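Local coordinates for protein scyllo-inositol 2-dehydrogenase (NADP(+)) IolW (PDB 3GDO) that catalyses the reversible, NADPH-dependent reduction of scyllo-inosose to scyllo-inositol and cannot use NADH in its place, at residues S152-R157 / S230-N235; T172-D177 / D211-T216; T197-A202 / E338-K343; G236-I241 / Y251-Q256. All coordinates share one frame; numbering follows the deposited sequence. Where two conformers were deposited one is given.

How the contacts relate
All four contacts lie in the C-terminal alpha/beta domain, on or beside its large mixed sheet, and each also reaches the second subunit. Contacts 1 and 2 meet where S230 OG lies 2.8 Å from D211 O, probably a hydrogen bond, and R155 packs on T174. Contact 3 takes up the neighbouring strand: T216 N of contact 2 is 2.7 Å from T197 O. In the other direction, contact 1 passes into contact 4, with S152 N 2.8 Å from R238 O. Contacts 3 and 4 stand farthest apart, their centres about 25 Å from each other. Along the chain, contact 2 is nested within the loop closed by contact 1, while contact 3 crosses both.

Contact 1 of 4, residues S152-R157 / S230-N235; sequences SYNRYR and SIVPAN
The loops that follow the neighbouring strands 146-152 and 222-228 stay in touch through R155-R157 and S230-V232, which form a single beta bridge at Y156 and I231. S230 O takes a nearly straight bond from R157 N at 2.9 Å, and V232 N reaches R155 O at 3.2 Å with a more bent geometry. On one flank the extended side chain of R155 grips S230 OG side-on: NE at 2.7 Å and NH1 at 2.8 Å converge on this single oxygen, which lies in the guanidinium plane. S230 OG also bonds D211 O, so the hydroxyl is held by three partners, which should restrict rotation of the guanidinium. This isolated bridge prolongs the neighbourhood of the two strands a little way into loops that face the second subunit. With CG anti to its backbone N (chi1 -173°), the Y156 ring lies alongside V232-P233; V232 N meets its edge in plane, and CE1 is 3.6 Å from P233 CG. Its OH bonds K244 O of the second subunit. N154 lays its amide beside V232, OD1 being 3.7 Å from V232 CG2 and bonded to G229 N, while V232 CG1 packs against N154 CB at 3.8 Å.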
loop_
_atom_site.group_PDB
_atom_site.type_symbol
_atom_site.label_atom_id
_atom_site.label_comp_id
_atom_site.label_asym_id
_atom_site.label_seq_id
_atom_site.Cartn_x
_atom_site.Cartn_y
_atom_site.Cartn_z
ATOM N N SER B 152 -5.841 4.406 1.169
ATOM C CA SER B 152 -4.905 5.554 1.087
ATOM C C SER B 152 -5.584 6.884 1.025
ATOM O O SER B 152 -6.687 7.020 0.489
ATOM C CB SER B 152 -3.883 5.415 -0.042
ATOM O OG SER B 152 -4.441 5.703 -1.285
ATOM N N TYR B 153 -4.947 7.895 1.586
ATOM C CA TYR B 153 -5.606 9.197 1.717
ATOM C C TYR B 153 -4.546 10.262 1.514
ATOM O O TYR B 153 -3.949 10.754 2.465
ATOM C CB TYR B 153 -6.189 9.321 3.124
ATOM C CG TYR B 153 -7.263 10.379 3.322
ATOM C CD1 TYR B 153 -8.135 10.296 4.428
ATOM C CD2 TYR B 153 -7.445 11.436 2.413
ATOM C CE1 TYR B 153 -9.111 11.251 4.625
ATOM C CE2 TYR B 153 -8.445 12.384 2.592
ATOM C CZ TYR B 153 -9.258 12.290 3.719
ATOM O OH TYR B 153 -10.224 13.218 3.955
ATOM N N ASN B 154 -4.317 10.603 0.255
ATOM C CA ASN B 154 -3.139 11.344 -0.124
ATOM C C ASN B 154 -3.541 12.738 -0.502
ATOM O O ASN B 154 -4.697 12.986 -0.799
ATOM C CB ASN B 154 -2.489 10.699 -1.344
ATOM C CG ASN B 154 -1.915 9.357 -1.069
ATOM O OD1 ASN B 154 -1.125 9.154 -0.134
ATOM N ND2 ASN B 154 -2.250 8.422 -1.920
ATOM N N ARG B 155 -2.586 13.651 -0.573
ATOM C CA ARG B 155 -2.875 14.928 -1.205
ATOM C C ARG B 155 -1.586 15.403 -1.913
ATOM O O ARG B 155 -0.502 14.863 -1.666
ATOM C CB ARG B 155 -3.343 15.937 -0.153
ATOM C CG ARG B 155 -2.229 16.328 0.809
ATOM C CD ARG B 155 -2.713 16.976 2.128
ATOM N NE ARG B 155 -1.550 17.078 3.009
ATOM C CZ ARG B 155 -1.310 18.076 3.861
ATOM N NH1 ARG B 155 -0.197 18.061 4.585
ATOM N NH2 ARG B 155 -2.182 19.069 4.007
ATOM N N TYR B 156 -1.711 16.414 -2.766
ATOM C CA TYR B 156 -0.539 17.085 -3.348
ATOM C C TYR B 156 -0.464 18.505 -2.797
ATOM O O TYR B 156 -1.129 19.387 -3.270
ATOM C CB TYR B 156 -0.590 17.117 -4.887
ATOM C CG TYR B 156 0.704 17.654 -5.505
ATOM C CD1 TYR B 156 1.899 16.913 -5.429
ATOM C CD2 TYR B 156 0.741 18.904 -6.123
ATOM C CE1 TYR B 156 3.069 17.390 -5.965
ATOM C CE2 TYR B 156 1.935 19.388 -6.678
ATOM C CZ TYR B 156 3.077 18.619 -6.599
ATOM O OH TYR B 156 4.250 19.075 -7.134
ATOM N N ARG B 157 0.357 18.695 -1.776
ATOM C CA ARG B 157 0.522 20.001 -1.155
ATOM C C ARG B 157 1.996 20.117 -0.784
ATOM O O ARG B 157 2.373 20.035 0.366
ATOM C CB ARG B 157 -0.425 20.161 0.050
ATOM C CG ARG B 157 -1.856 20.588 -0.335
ATOM C CD ARG B 157 -2.839 20.338 0.795
ATOM N NE ARG B 157 -4.183 20.865 0.532
ATOM C CZ ARG B 157 -5.139 20.198 -0.103
ATOM N NH1 ARG B 157 -4.900 18.988 -0.562
ATOM N NH2 ARG B 157 -6.336 20.744 -0.286
ATOM N N SER B 230 1.665 13.653 1.492
ATOM C CA SER B 230 1.354 15.008 1.082
ATOM C C SER B 230 2.115 15.486 -0.175
ATOM O O SER B 230 2.019 16.661 -0.538
ATOM C CB SER B 230 1.598 15.978 2.252
ATOM O OG SER B 230 0.769 15.712 3.350
ATOM N N ILE B 231 2.868 14.594 -0.820
ATOM C CA ILE B 231 3.583 14.915 -2.063
ATOM C C ILE B 231 3.206 13.842 -3.041
ATOM O O ILE B 231 4.031 13.051 -3.442
ATOM C CB ILE B 231 5.143 14.945 -1.895
ATOM C CG1 ILE B 231 5.526 15.548 -0.524
ATOM C CG2 ILE B 231 5.794 15.739 -3.064
ATOM C CD1 ILE B 231 7.001 15.528 -0.200
ATOM N N VAL B 232 1.929 13.820 -3.410
ATOM C CA VAL B 232 1.398 12.740 -4.193
ATOM C C VAL B 232 0.628 13.323 -5.372
ATOM O O VAL B 232 -0.555 13.622 -5.244
ATOM C CB VAL B 232 0.465 11.765 -3.366
ATOM C CG1 VAL B 232 -0.146 10.691 -4.296
ATOM C CG2 VAL B 232 1.196 11.071 -2.257
ATOM N N PRO B 233 1.311 13.493 -6.530
ATOM C CA PRO B 233 0.626 14.129 -7.679
ATOM C C PRO B 233 -0.619 13.356 -8.103
ATOM O O PRO B 233 -1.631 13.948 -8.393
ATOM C CB PRO B 233 1.714 14.107 -8.776
ATOM C CG PRO B 233 2.950 14.397 -8.001
ATOM C CD PRO B 233 2.777 13.484 -6.721
ATOM N N ALA B 234 -0.565 12.034 -8.145
ATOM C CA ALA B 234 -1.790 11.298 -8.490
ATOM C C ALA B 234 -1.992 10.157 -7.544
ATOM O O ALA B 234 -1.020 9.484 -7.177
ATOM C CB ALA B 234 -1.764 10.802 -9.925
ATOM N N ASN B 235 -3.250 9.994 -7.120
ATOM C CA ASN B 235 -3.641 9.000 -6.132
ATOM C C ASN B 235 -3.827 7.646 -6.785
ATOM O O ASN B 235 -4.346 7.528 -7.904
ATOM C CB ASN B 235 -4.957 9.403 -5.416
ATOM C CG ASN B 235 -4.881 10.787 -4.739
ATOM O OD1 ASN B 235 -3.915 11.097 -4.060
ATOM N ND2 ASN B 235 -5.905 11.636 -4.959
#

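Contact 2 of 4, residues T172-D177 / D211-T216; sequences TGTLYD and DYFHLT
L175, in the first turn of helix 174-190, rests its CD1 methyl over one face of the F213 ring on strand 212-219. The methyl carbon is 4.3 Å from the ring centroid and 22° off the normal, a CH-pi contact displaced toward the rim near F213 CG. The same L175 CD1 touches L215 CD1 at 3.9 Å, so one branch of the leucine fills the angle between two side chains of the same strand face. This is the closely fitted, wholly apolar part, with V200, I333 and A336 packed around it in the layer between sheet and helices. Toward the start of the helix the fit is looser and polar. F213 CG sits between its backbone N and carbonyl carbon (chi1 63°), which turns the ring edge toward T174 OG1, 3.9 Å from F213 CD2. T174 OG1 itself is 3.4 Å from D211 CA and pairs with water 1 at 2.7 Å; that water donates a weak bond to D211 O. D211 OD1 and OD2 turn elsewhere, to Q203 N and R204, at a classic beta bulge opposite M201. Apolar packing thus holds one end, while at the other direct contacts of T174 are supplemented by a weakly linked water.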
loop_
_atom_site.group_PDB
_atom_site.type_symbol
_atom_site.label_atom_id
_atom_site.label_comp_id
_atom_site.label_asym_id
_atom_site.label_seq_id
_atom_site.Cartn_x
_atom_site.Cartn_y
_atom_site.Cartn_z
ATOM N N THR B 172 -2.106 18.243 15.795
ATOM C CA THR B 172 -1.838 18.813 14.444
ATOM C C THR B 172 -1.395 17.721 13.447
ATOM O O THR B 172 -1.047 16.615 13.844
ATOM C CB THR B 172 -0.708 19.847 14.493
ATOM O OG1 THR B 172 0.441 19.226 15.086
ATOM C CG2 THR B 172 -1.107 21.098 15.322
ATOM N N GLY B 173 -1.380 18.037 12.165
ATOM C CA GLY B 173 -0.754 17.134 11.178
ATOM C C GLY B 173 -1.787 16.218 10.548
ATOM O O GLY B 173 -2.958 16.189 10.975
ATOM N N THR B 174 -1.360 15.425 9.565
ATOM C CA THR B 174 -2.341 14.739 8.735
ATOM C C THR B 174 -2.865 13.420 9.339
ATOM O O THR B 174 -3.907 12.941 8.903
ATOM C CB THR B 174 -1.765 14.405 7.358
ATOM O OG1 THR B 174 -0.532 13.720 7.576
ATOM C CG2 THR B 174 -1.578 15.699 6.463
ATOM N N LEU B 175 -2.153 12.817 10.278
ATOM C CA LEU B 175 -2.656 11.603 10.931
ATOM C C LEU B 175 -3.895 11.926 11.807
ATOM O O LEU B 175 -4.926 11.239 11.745
ATOM C CB LEU B 175 -1.540 10.912 11.754
ATOM C CG LEU B 175 -1.937 9.707 12.606
ATOM C CD1 LEU B 175 -2.533 8.552 11.752
ATOM C CD2 LEU B 175 -0.763 9.228 13.498
ATOM N N TYR B 176 -3.808 12.996 12.603
ATOM C CA TYR B 176 -5.003 13.494 13.302
ATOM C C TYR B 176 -6.081 13.976 12.340
ATOM O O TYR B 176 -7.253 13.632 12.483
ATOM C CB TYR B 176 -4.657 14.654 14.224
ATOM C CG TYR B 176 -4.070 14.207 15.546
ATOM C CD1 TYR B 176 -2.695 14.282 15.782
ATOM C CD2 TYR B 176 -4.898 13.728 16.545
ATOM C CE1 TYR B 176 -2.162 13.895 17.027
ATOM C CE2 TYR B 176 -4.384 13.321 17.787
ATOM C CZ TYR B 176 -3.029 13.407 18.018
ATOM O OH TYR B 176 -2.542 12.992 19.251
ATOM N N ASP B 177 -5.694 14.756 11.352
ATOM C CA ASP B 177 -6.695 15.398 10.525
ATOM C C ASP B 177 -7.347 14.455 9.490
ATOM O O ASP B 177 -8.563 14.470 9.310
ATOM C CB ASP B 177 -6.096 16.596 9.824
ATOM C CG ASP B 177 -7.124 17.361 9.050
ATOM O OD1 ASP B 177 -8.318 17.356 9.443
ATOM O OD2 ASP B 177 -6.766 17.981 8.047
ATOM N N ASP B 211 3.062 14.973 8.005
ATOM C CA ASP B 211 2.440 15.074 6.662
ATOM C C ASP B 211 2.463 13.731 5.888
ATOM O O ASP B 211 1.996 13.619 4.727
ATOM C CB ASP B 211 3.073 16.240 5.853
ATOM C CG ASP B 211 4.537 15.978 5.457
ATOM O OD1 ASP B 211 4.964 14.798 5.366
ATOM O OD2 ASP B 211 5.271 16.978 5.208
ATOM N N TYR B 212 2.957 12.714 6.578
ATOM C CA TYR B 212 3.036 11.364 6.074
ATOM C C TYR B 212 2.757 10.361 7.193
ATOM O O TYR B 212 3.328 10.448 8.296
ATOM C CB TYR B 212 4.440 11.126 5.477
ATOM C CG TYR B 212 4.681 9.717 5.019
ATOM C CD1 TYR B 212 4.608 9.377 3.663
ATOM C CD2 TYR B 212 4.957 8.705 5.943
ATOM C CE1 TYR B 212 4.818 8.052 3.235
ATOM C CE2 TYR B 212 5.131 7.402 5.561
ATOM C CZ TYR B 212 5.050 7.074 4.196
ATOM O OH TYR B 212 5.289 5.786 3.830
ATOM N N PHE B 213 1.911 9.379 6.903
ATOM C CA PHE B 213 1.720 8.271 7.832
ATOM C C PHE B 213 1.467 6.992 7.064
ATOM O O PHE B 213 0.800 6.973 5.991
ATOM C CB PHE B 213 0.558 8.555 8.831
ATOM C CG PHE B 213 -0.784 8.696 8.167
ATOM C CD1 PHE B 213 -1.549 7.561 7.848
ATOM C CD2 PHE B 213 -1.276 9.940 7.828
ATOM C CE1 PHE B 213 -2.766 7.692 7.197
ATOM C CE2 PHE B 213 -2.472 10.073 7.161
ATOM C CZ PHE B 213 -3.239 8.943 6.870
ATOM N N HIS B 214 1.973 5.923 7.641
ATOM C CA HIS B 214 1.715 4.587 7.161
ATOM C C HIS B 214 1.448 3.688 8.390
ATOM O O HIS B 214 2.346 3.450 9.198
ATOM C CB HIS B 214 2.953 4.067 6.406
ATOM C CG HIS B 214 2.664 2.832 5.638
ATOM N ND1 HIS B 214 2.575 1.585 6.238
ATOM C CD2 HIS B 214 2.324 2.659 4.333
ATOM C CE1 HIS B 214 2.247 0.691 5.315
ATOM N NE2 HIS B 214 2.076 1.318 4.158
ATOM N N LEU B 215 0.229 3.216 8.557
ATOM C CA LEU B 215 -0.091 2.402 9.731
ATOM C C LEU B 215 -0.497 0.997 9.330
ATOM O O LEU B 215 -1.235 0.818 8.360
ATOM C CB LEU B 215 -1.279 3.024 10.499
ATOM C CG LEU B 215 -1.088 4.096 11.568
ATOM C CD1 LEU B 215 -0.400 5.348 10.998
ATOM C CD2 LEU B 215 -2.474 4.454 12.104
ATOM N N THR B 216 -0.029 0.014 10.083
ATOM C CA THR B 216 -0.535 -1.344 9.960
ATOM C C THR B 216 -1.296 -1.706 11.245
ATOM O O THR B 216 -0.703 -1.685 12.358
ATOM C CB THR B 216 0.614 -2.375 9.739
ATOM O OG1 THR B 216 1.340 -2.048 8.537
ATOM C CG2 THR B 216 0.062 -3.810 9.657
HETATM O O HOH W 1 -0.730 12.298 5.266
#

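Contact 3 of 4, residues T197-A202 / E338-K343; sequences TANVMA and ESSKEK
S340 OG is gripped by V200 N at 2.8 Å, a fairly straight bond, and by water 2 at 3.1 Å. One residue earlier, S339 OG accepts from A198 N at 2.7 Å; it is also hydrogen-bonded to R344 O. Two successive serines of the helix therefore take two alternate backbone N-H groups of the strand. Both hydroxyls stand anti to their own backbone N (chi1 171° for S339 and -165° for S340), which carries them off the helix toward the strand. Between the two bonds the backbones come close: S340 CA lies 3.3 Å from A198 O in a CA-H...O contact.

The elements joined are the end of helix 323-342 and strand 195-201; the axes of the short segments 338-342 and 197-201 cross at 80° and approach to 6.2 Å. Strand 195-201 pairs with strand 212-219 along one edge. On the other it has the short strand 346-347, which follows directly after this helix. T197 OG1 bonds T345 OG1 there.

Water 2 gathers the polar ends at the helix terminus. It donates to N199 OD1 at 2.8 Å and to S340 O, and accepts from K343 NZ at 2.8 Å. K343 has just left the helix with positive phi, and its side chain runs across the end of the helix toward the strand, bringing NZ to this water; its backbone hydrogen-bonds the second subunit.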
loop_
_atom_site.group_PDB
_atom_site.type_symbol
_atom_site.label_atom_id
_atom_site.label_comp_id
_atom_site.label_asym_id
_atom_site.label_seq_id
_atom_site.Cartn_x
_atom_site.Cartn_y
_atom_site.Cartn_z
ATOM N N THR B 197 1.585 -1.000 13.981
ATOM C CA THR B 197 2.976 -0.738 13.589
ATOM C C THR B 197 2.927 0.489 12.660
ATOM O O THR B 197 2.111 0.539 11.723
ATOM C CB THR B 197 3.605 -1.980 12.935
ATOM O OG1 THR B 197 3.479 -3.115 13.812
ATOM C CG2 THR B 197 5.123 -1.761 12.588
ATOM N N ALA B 198 3.754 1.499 12.896
ATOM C CA ALA B 198 3.542 2.733 12.125
ATOM C C ALA B 198 4.815 3.512 11.872
ATOM O O ALA B 198 5.763 3.454 12.655
ATOM C CB ALA B 198 2.507 3.627 12.841
ATOM N N ASN B 199 4.792 4.276 10.778
ATOM C CA ASN B 199 5.775 5.306 10.525
ATOM C C ASN B 199 5.001 6.610 10.344
ATOM O O ASN B 199 4.067 6.711 9.521
ATOM C CB ASN B 199 6.636 4.949 9.301
ATOM C CG ASN B 199 7.746 5.971 9.036
ATOM O OD1 ASN B 199 8.370 6.492 9.977
ATOM N ND2 ASN B 199 7.982 6.283 7.752
ATOM N N VAL B 200 5.358 7.613 11.133
ATOM C CA VAL B 200 4.636 8.877 11.099
ATOM C C VAL B 200 5.739 9.952 11.011
ATOM O O VAL B 200 6.643 9.989 11.858
ATOM C CB VAL B 200 3.692 9.004 12.353
ATOM C CG1 VAL B 200 2.973 10.307 12.404
ATOM C CG2 VAL B 200 2.645 7.851 12.376
ATOM N N MET B 201 5.694 10.765 9.959
ATOM C CA MET B 201 6.777 11.697 9.670
ATOM C C MET B 201 6.313 12.910 8.891
ATOM O O MET B 201 5.146 13.024 8.447
ATOM C CB MET B 201 7.972 11.012 8.936
ATOM C CG MET B 201 7.760 10.652 7.409
ATOM S SD MET B 201 9.172 9.896 6.476
ATOM C CE MET B 201 9.816 8.737 7.569
ATOM N N ALA B 202 7.279 13.813 8.743
ATOM C CA ALA B 202 7.220 14.988 7.882
ATOM C C ALA B 202 8.179 14.751 6.700
ATOM O O ALA B 202 9.394 14.801 6.849
ATOM C CB ALA B 202 7.631 16.203 8.672
ATOM N N GLU B 338 3.660 6.332 18.947
ATOM C CA GLU B 338 4.559 5.597 19.823
ATOM C C GLU B 338 5.324 4.502 19.046
ATOM O O GLU B 338 6.559 4.344 19.207
ATOM C CB GLU B 338 3.749 5.025 21.005
ATOM C CG GLU B 338 4.559 4.388 22.112
ATOM C CD GLU B 338 5.365 5.398 22.918
ATOM O OE1 GLU B 338 5.091 6.625 22.820
ATOM O OE2 GLU B 338 6.267 4.959 23.670
ATOM N N SER B 339 4.619 3.799 18.154
ATOM C CA SER B 339 5.272 2.823 17.268
ATOM C C SER B 339 6.387 3.485 16.458
ATOM O O SER B 339 7.524 2.996 16.404
ATOM C CB SER B 339 4.247 2.153 16.344
ATOM O OG SER B 339 4.922 1.357 15.354
ATOM N N SER B 340 6.062 4.646 15.882
ATOM C CA SER B 340 6.981 5.405 15.049
ATOM C C SER B 340 8.176 5.892 15.849
ATOM O O SER B 340 9.321 5.727 15.448
ATOM C CB SER B 340 6.248 6.601 14.431
ATOM O OG SER B 340 7.020 7.129 13.390
ATOM N N LYS B 341 7.897 6.461 17.008
ATOM C CA LYS B 341 8.966 6.932 17.895
ATOM C C LYS B 341 9.862 5.829 18.435
ATOM O O LYS B 341 11.087 5.956 18.414
ATOM C CB LYS B 341 8.354 7.764 19.037
ATOM C CG LYS B 341 9.369 8.670 19.809
ATOM C CD LYS B 341 8.590 9.835 20.517
ATOM C CE LYS B 341 9.518 10.834 21.221
ATOM N NZ LYS B 341 10.432 10.124 22.163
ATOM N N GLU B 342 9.279 4.723 18.882
ATOM C CA GLU B 342 10.105 3.641 19.451
ATOM C C GLU B 342 10.614 2.641 18.399
ATOM O O GLU B 342 11.358 1.700 18.730
ATOM C CB GLU B 342 9.340 2.884 20.543
ATOM C CG GLU B 342 8.973 3.723 21.778
ATOM C CD GLU B 342 10.156 4.493 22.378
ATOM O OE1 GLU B 342 11.256 3.920 22.579
ATOM O OE2 GLU B 342 9.980 5.698 22.681
ATOM N N LYS B 343 10.156 2.814 17.150
ATOM C CA LYS B 343 10.536 1.922 16.078
ATOM C C LYS B 343 10.203 0.492 16.371
ATOM O O LYS B 343 11.024 -0.381 16.111
ATOM C CB LYS B 343 12.039 1.967 15.838
ATOM C CG LYS B 343 12.621 3.320 15.537
ATOM C CD LYS B 343 12.277 3.702 14.151
ATOM C CE LYS B 343 13.076 4.930 13.689
ATOM N NZ LYS B 343 12.364 5.449 12.474
HETATM O O HOH W 2 9.604 5.638 12.389
#

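Contact 4 of 4, residues G236-I241 / Y251-Q256; sequences GPRYQI and YGIDGQ
The chain runs through G236-P237 with P237 CA 4.3 Å from Y251 CA, just before a classic beta bulge in which R238 and Y239 both face K250. Along this approach the Y251 ring lies flat against the backbone: P237 N is 3.5 Å above one ring face, offset toward the rim, and G236 C is 3.5 Å from CE1. The pyrrolidine and the phenol ring lie side by side and point the same way, P237 CD being 3.7 Å from Y251 CZ. Y251 OH goes on to bond Y251 OH of the second subunit, where P237 also meets its own counterpart.

Water 3 bridges the two chain segments, donating to G236 O at 2.7 Å and accepting from G252 N at 3.1 Å. Further along, R238 runs out extended, CG anti to its backbone N (chi1 178°), and crosses G252 so that CD sits 3.2 Å from G252 O. I253 CG1 then covers one face of the guanidinium, 3.9 Å from NH1. R238 NE gives a weak bond to Y239 OH, and the group also makes a cation-pi contact with Y153.

The 236-241 segment thus leads into strand 239-243, between strands 146-152 and 246-250, with Y239 packed on helix 129-139, while 251-256 leaves strand 246-250 for helix 256-261.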
loop_
_atom_site.group_PDB
_atom_site.type_symbol
_atom_site.label_atom_id
_atom_site.label_comp_id
_atom_site.label_asym_id
_atom_site.label_seq_id
_atom_site.Cartn_x
_atom_site.Cartn_y
_atom_site.Cartn_z
ATOM N N GLY B 236 -3.460 6.604 -6.087
ATOM C CA GLY B 236 -3.881 5.290 -6.543
ATOM C C GLY B 236 -5.287 5.075 -6.020
ATOM O O GLY B 236 -5.949 6.021 -5.625
ATOM N N PRO B 237 -5.755 3.832 -5.997
ATOM C CA PRO B 237 -7.046 3.596 -5.360
ATOM C C PRO B 237 -7.096 4.051 -3.876
ATOM O O PRO B 237 -6.083 3.962 -3.127
ATOM C CB PRO B 237 -7.174 2.092 -5.387
ATOM C CG PRO B 237 -6.048 1.563 -6.210
ATOM C CD PRO B 237 -5.081 2.604 -6.444
ATOM N N ARG B 238 -8.240 4.607 -3.499
ATOM C CA ARG B 238 -8.563 4.940 -2.092
ATOM C C ARG B 238 -8.707 3.630 -1.303
ATOM O O ARG B 238 -8.087 3.471 -0.245
ATOM C CB ARG B 238 -9.833 5.782 -1.991
ATOM C CG ARG B 238 -10.226 6.104 -0.522
ATOM C CD ARG B 238 -11.221 7.254 -0.432
ATOM N NE ARG B 238 -11.733 7.487 0.939
ATOM C CZ ARG B 238 -11.290 8.425 1.784
ATOM N NH1 ARG B 238 -10.258 9.227 1.453
ATOM N NH2 ARG B 238 -11.882 8.564 2.983
ATOM N N TYR B 239 -9.488 2.697 -1.838
ATOM C CA TYR B 239 -9.703 1.366 -1.228
ATOM C C TYR B 239 -9.225 0.221 -2.093
ATOM O O TYR B 239 -9.530 0.146 -3.277
ATOM C CB TYR B 239 -11.198 1.094 -0.896
ATOM C CG TYR B 239 -11.787 2.135 0.039
ATOM C CD1 TYR B 239 -11.655 1.996 1.430
ATOM C CD2 TYR B 239 -12.398 3.272 -0.457
ATOM C CE1 TYR B 239 -12.154 2.952 2.299
ATOM C CE2 TYR B 239 -12.889 4.246 0.410
ATOM C CZ TYR B 239 -12.751 4.077 1.789
ATOM O OH TYR B 239 -13.225 5.042 2.662
ATOM N N GLN B 240 -8.532 -0.706 -1.458
ATOM C CA GLN B 240 -8.261 -2.002 -2.031
ATOM C C GLN B 240 -8.562 -3.012 -0.954
ATOM O O GLN B 240 -7.850 -3.098 0.099
ATOM C CB GLN B 240 -6.785 -2.128 -2.483
ATOM C CG GLN B 240 -6.357 -1.084 -3.523
ATOM C CD GLN B 240 -4.840 -1.054 -3.785
ATOM O OE1 GLN B 240 -4.274 -1.976 -4.356
ATOM N NE2 GLN B 240 -4.195 0.041 -3.385
ATOM N N ILE B 241 -9.598 -3.806 -1.213
ATOM C CA ILE B 241 -10.066 -4.756 -0.216
ATOM C C ILE B 241 -10.150 -6.171 -0.779
ATOM O O ILE B 241 -10.869 -6.388 -1.766
ATOM C CB ILE B 241 -11.463 -4.357 0.317
ATOM C CG1 ILE B 241 -11.515 -2.882 0.729
ATOM C CG2 ILE B 241 -11.852 -5.272 1.503
ATOM C CD1 ILE B 241 -12.942 -2.387 1.074
ATOM N N TYR B 251 -11.341 4.134 -6.693
ATOM C CA TYR B 251 -10.717 5.462 -6.645
ATOM C C TYR B 251 -11.723 6.552 -6.221
ATOM O O TYR B 251 -12.926 6.374 -6.320
ATOM C CB TYR B 251 -10.160 5.861 -8.016
ATOM C CG TYR B 251 -9.008 5.026 -8.566
ATOM C CD1 TYR B 251 -7.733 5.598 -8.709
ATOM C CD2 TYR B 251 -9.197 3.694 -8.933
ATOM C CE1 TYR B 251 -6.647 4.873 -9.210
ATOM C CE2 TYR B 251 -8.115 2.927 -9.464
ATOM C CZ TYR B 251 -6.846 3.544 -9.596
ATOM O OH TYR B 251 -5.794 2.859 -10.110
ATOM N N GLY B 252 -11.212 7.695 -5.790
ATOM C CA GLY B 252 -12.047 8.904 -5.703
ATOM C C GLY B 252 -12.365 9.193 -4.234
ATOM O O GLY B 252 -12.008 8.416 -3.323
ATOM N N ILE B 253 -13.031 10.318 -4.025
ATOM C CA ILE B 253 -13.396 10.777 -2.698
ATOM C C ILE B 253 -14.849 11.276 -2.762
ATOM O O ILE B 253 -15.323 11.717 -3.823
ATOM C CB ILE B 253 -12.387 11.867 -2.252
ATOM C CG1 ILE B 253 -12.216 11.877 -0.712
ATOM C CG2 ILE B 253 -12.683 13.242 -2.946
ATOM C CD1 ILE B 253 -11.716 13.199 -0.145
ATOM N N ASP B 254 -15.561 11.146 -1.644
ATOM C CA ASP B 254 -16.957 11.599 -1.500
ATOM C C ASP B 254 -17.103 13.075 -1.877
ATOM O O ASP B 254 -16.269 13.892 -1.492
ATOM C CB ASP B 254 -17.441 11.309 -0.066
ATOM C CG ASP B 254 -18.860 11.787 0.194
ATOM O OD1 ASP B 254 -19.795 10.941 0.242
ATOM O OD2 ASP B 254 -19.012 13.012 0.363
ATOM N N GLY B 255 -18.122 13.392 -2.684
ATOM C CA GLY B 255 -18.394 14.761 -3.138
ATOM C C GLY B 255 -19.131 15.734 -2.176
ATOM O O GLY B 255 -19.203 16.930 -2.451
ATOM N N GLN B 256 -19.641 15.270 -1.030
ATOM C CA GLN B 256 -20.445 16.177 -0.150
ATOM C C GLN B 256 -19.753 17.432 0.389
ATOM O O GLN B 256 -20.318 18.530 0.338
ATOM C CB GLN B 256 -21.081 15.425 0.989
ATOM C CG GLN B 256 -22.004 14.299 0.561
ATOM C CD GLN B 256 -22.437 13.530 1.755
ATOM O OE1 GLN B 256 -23.395 13.925 2.453
ATOM N NE2 GLN B 256 -21.688 12.462 2.069
HETATM O O HOH W 3 -8.137 7.537 -5.528
#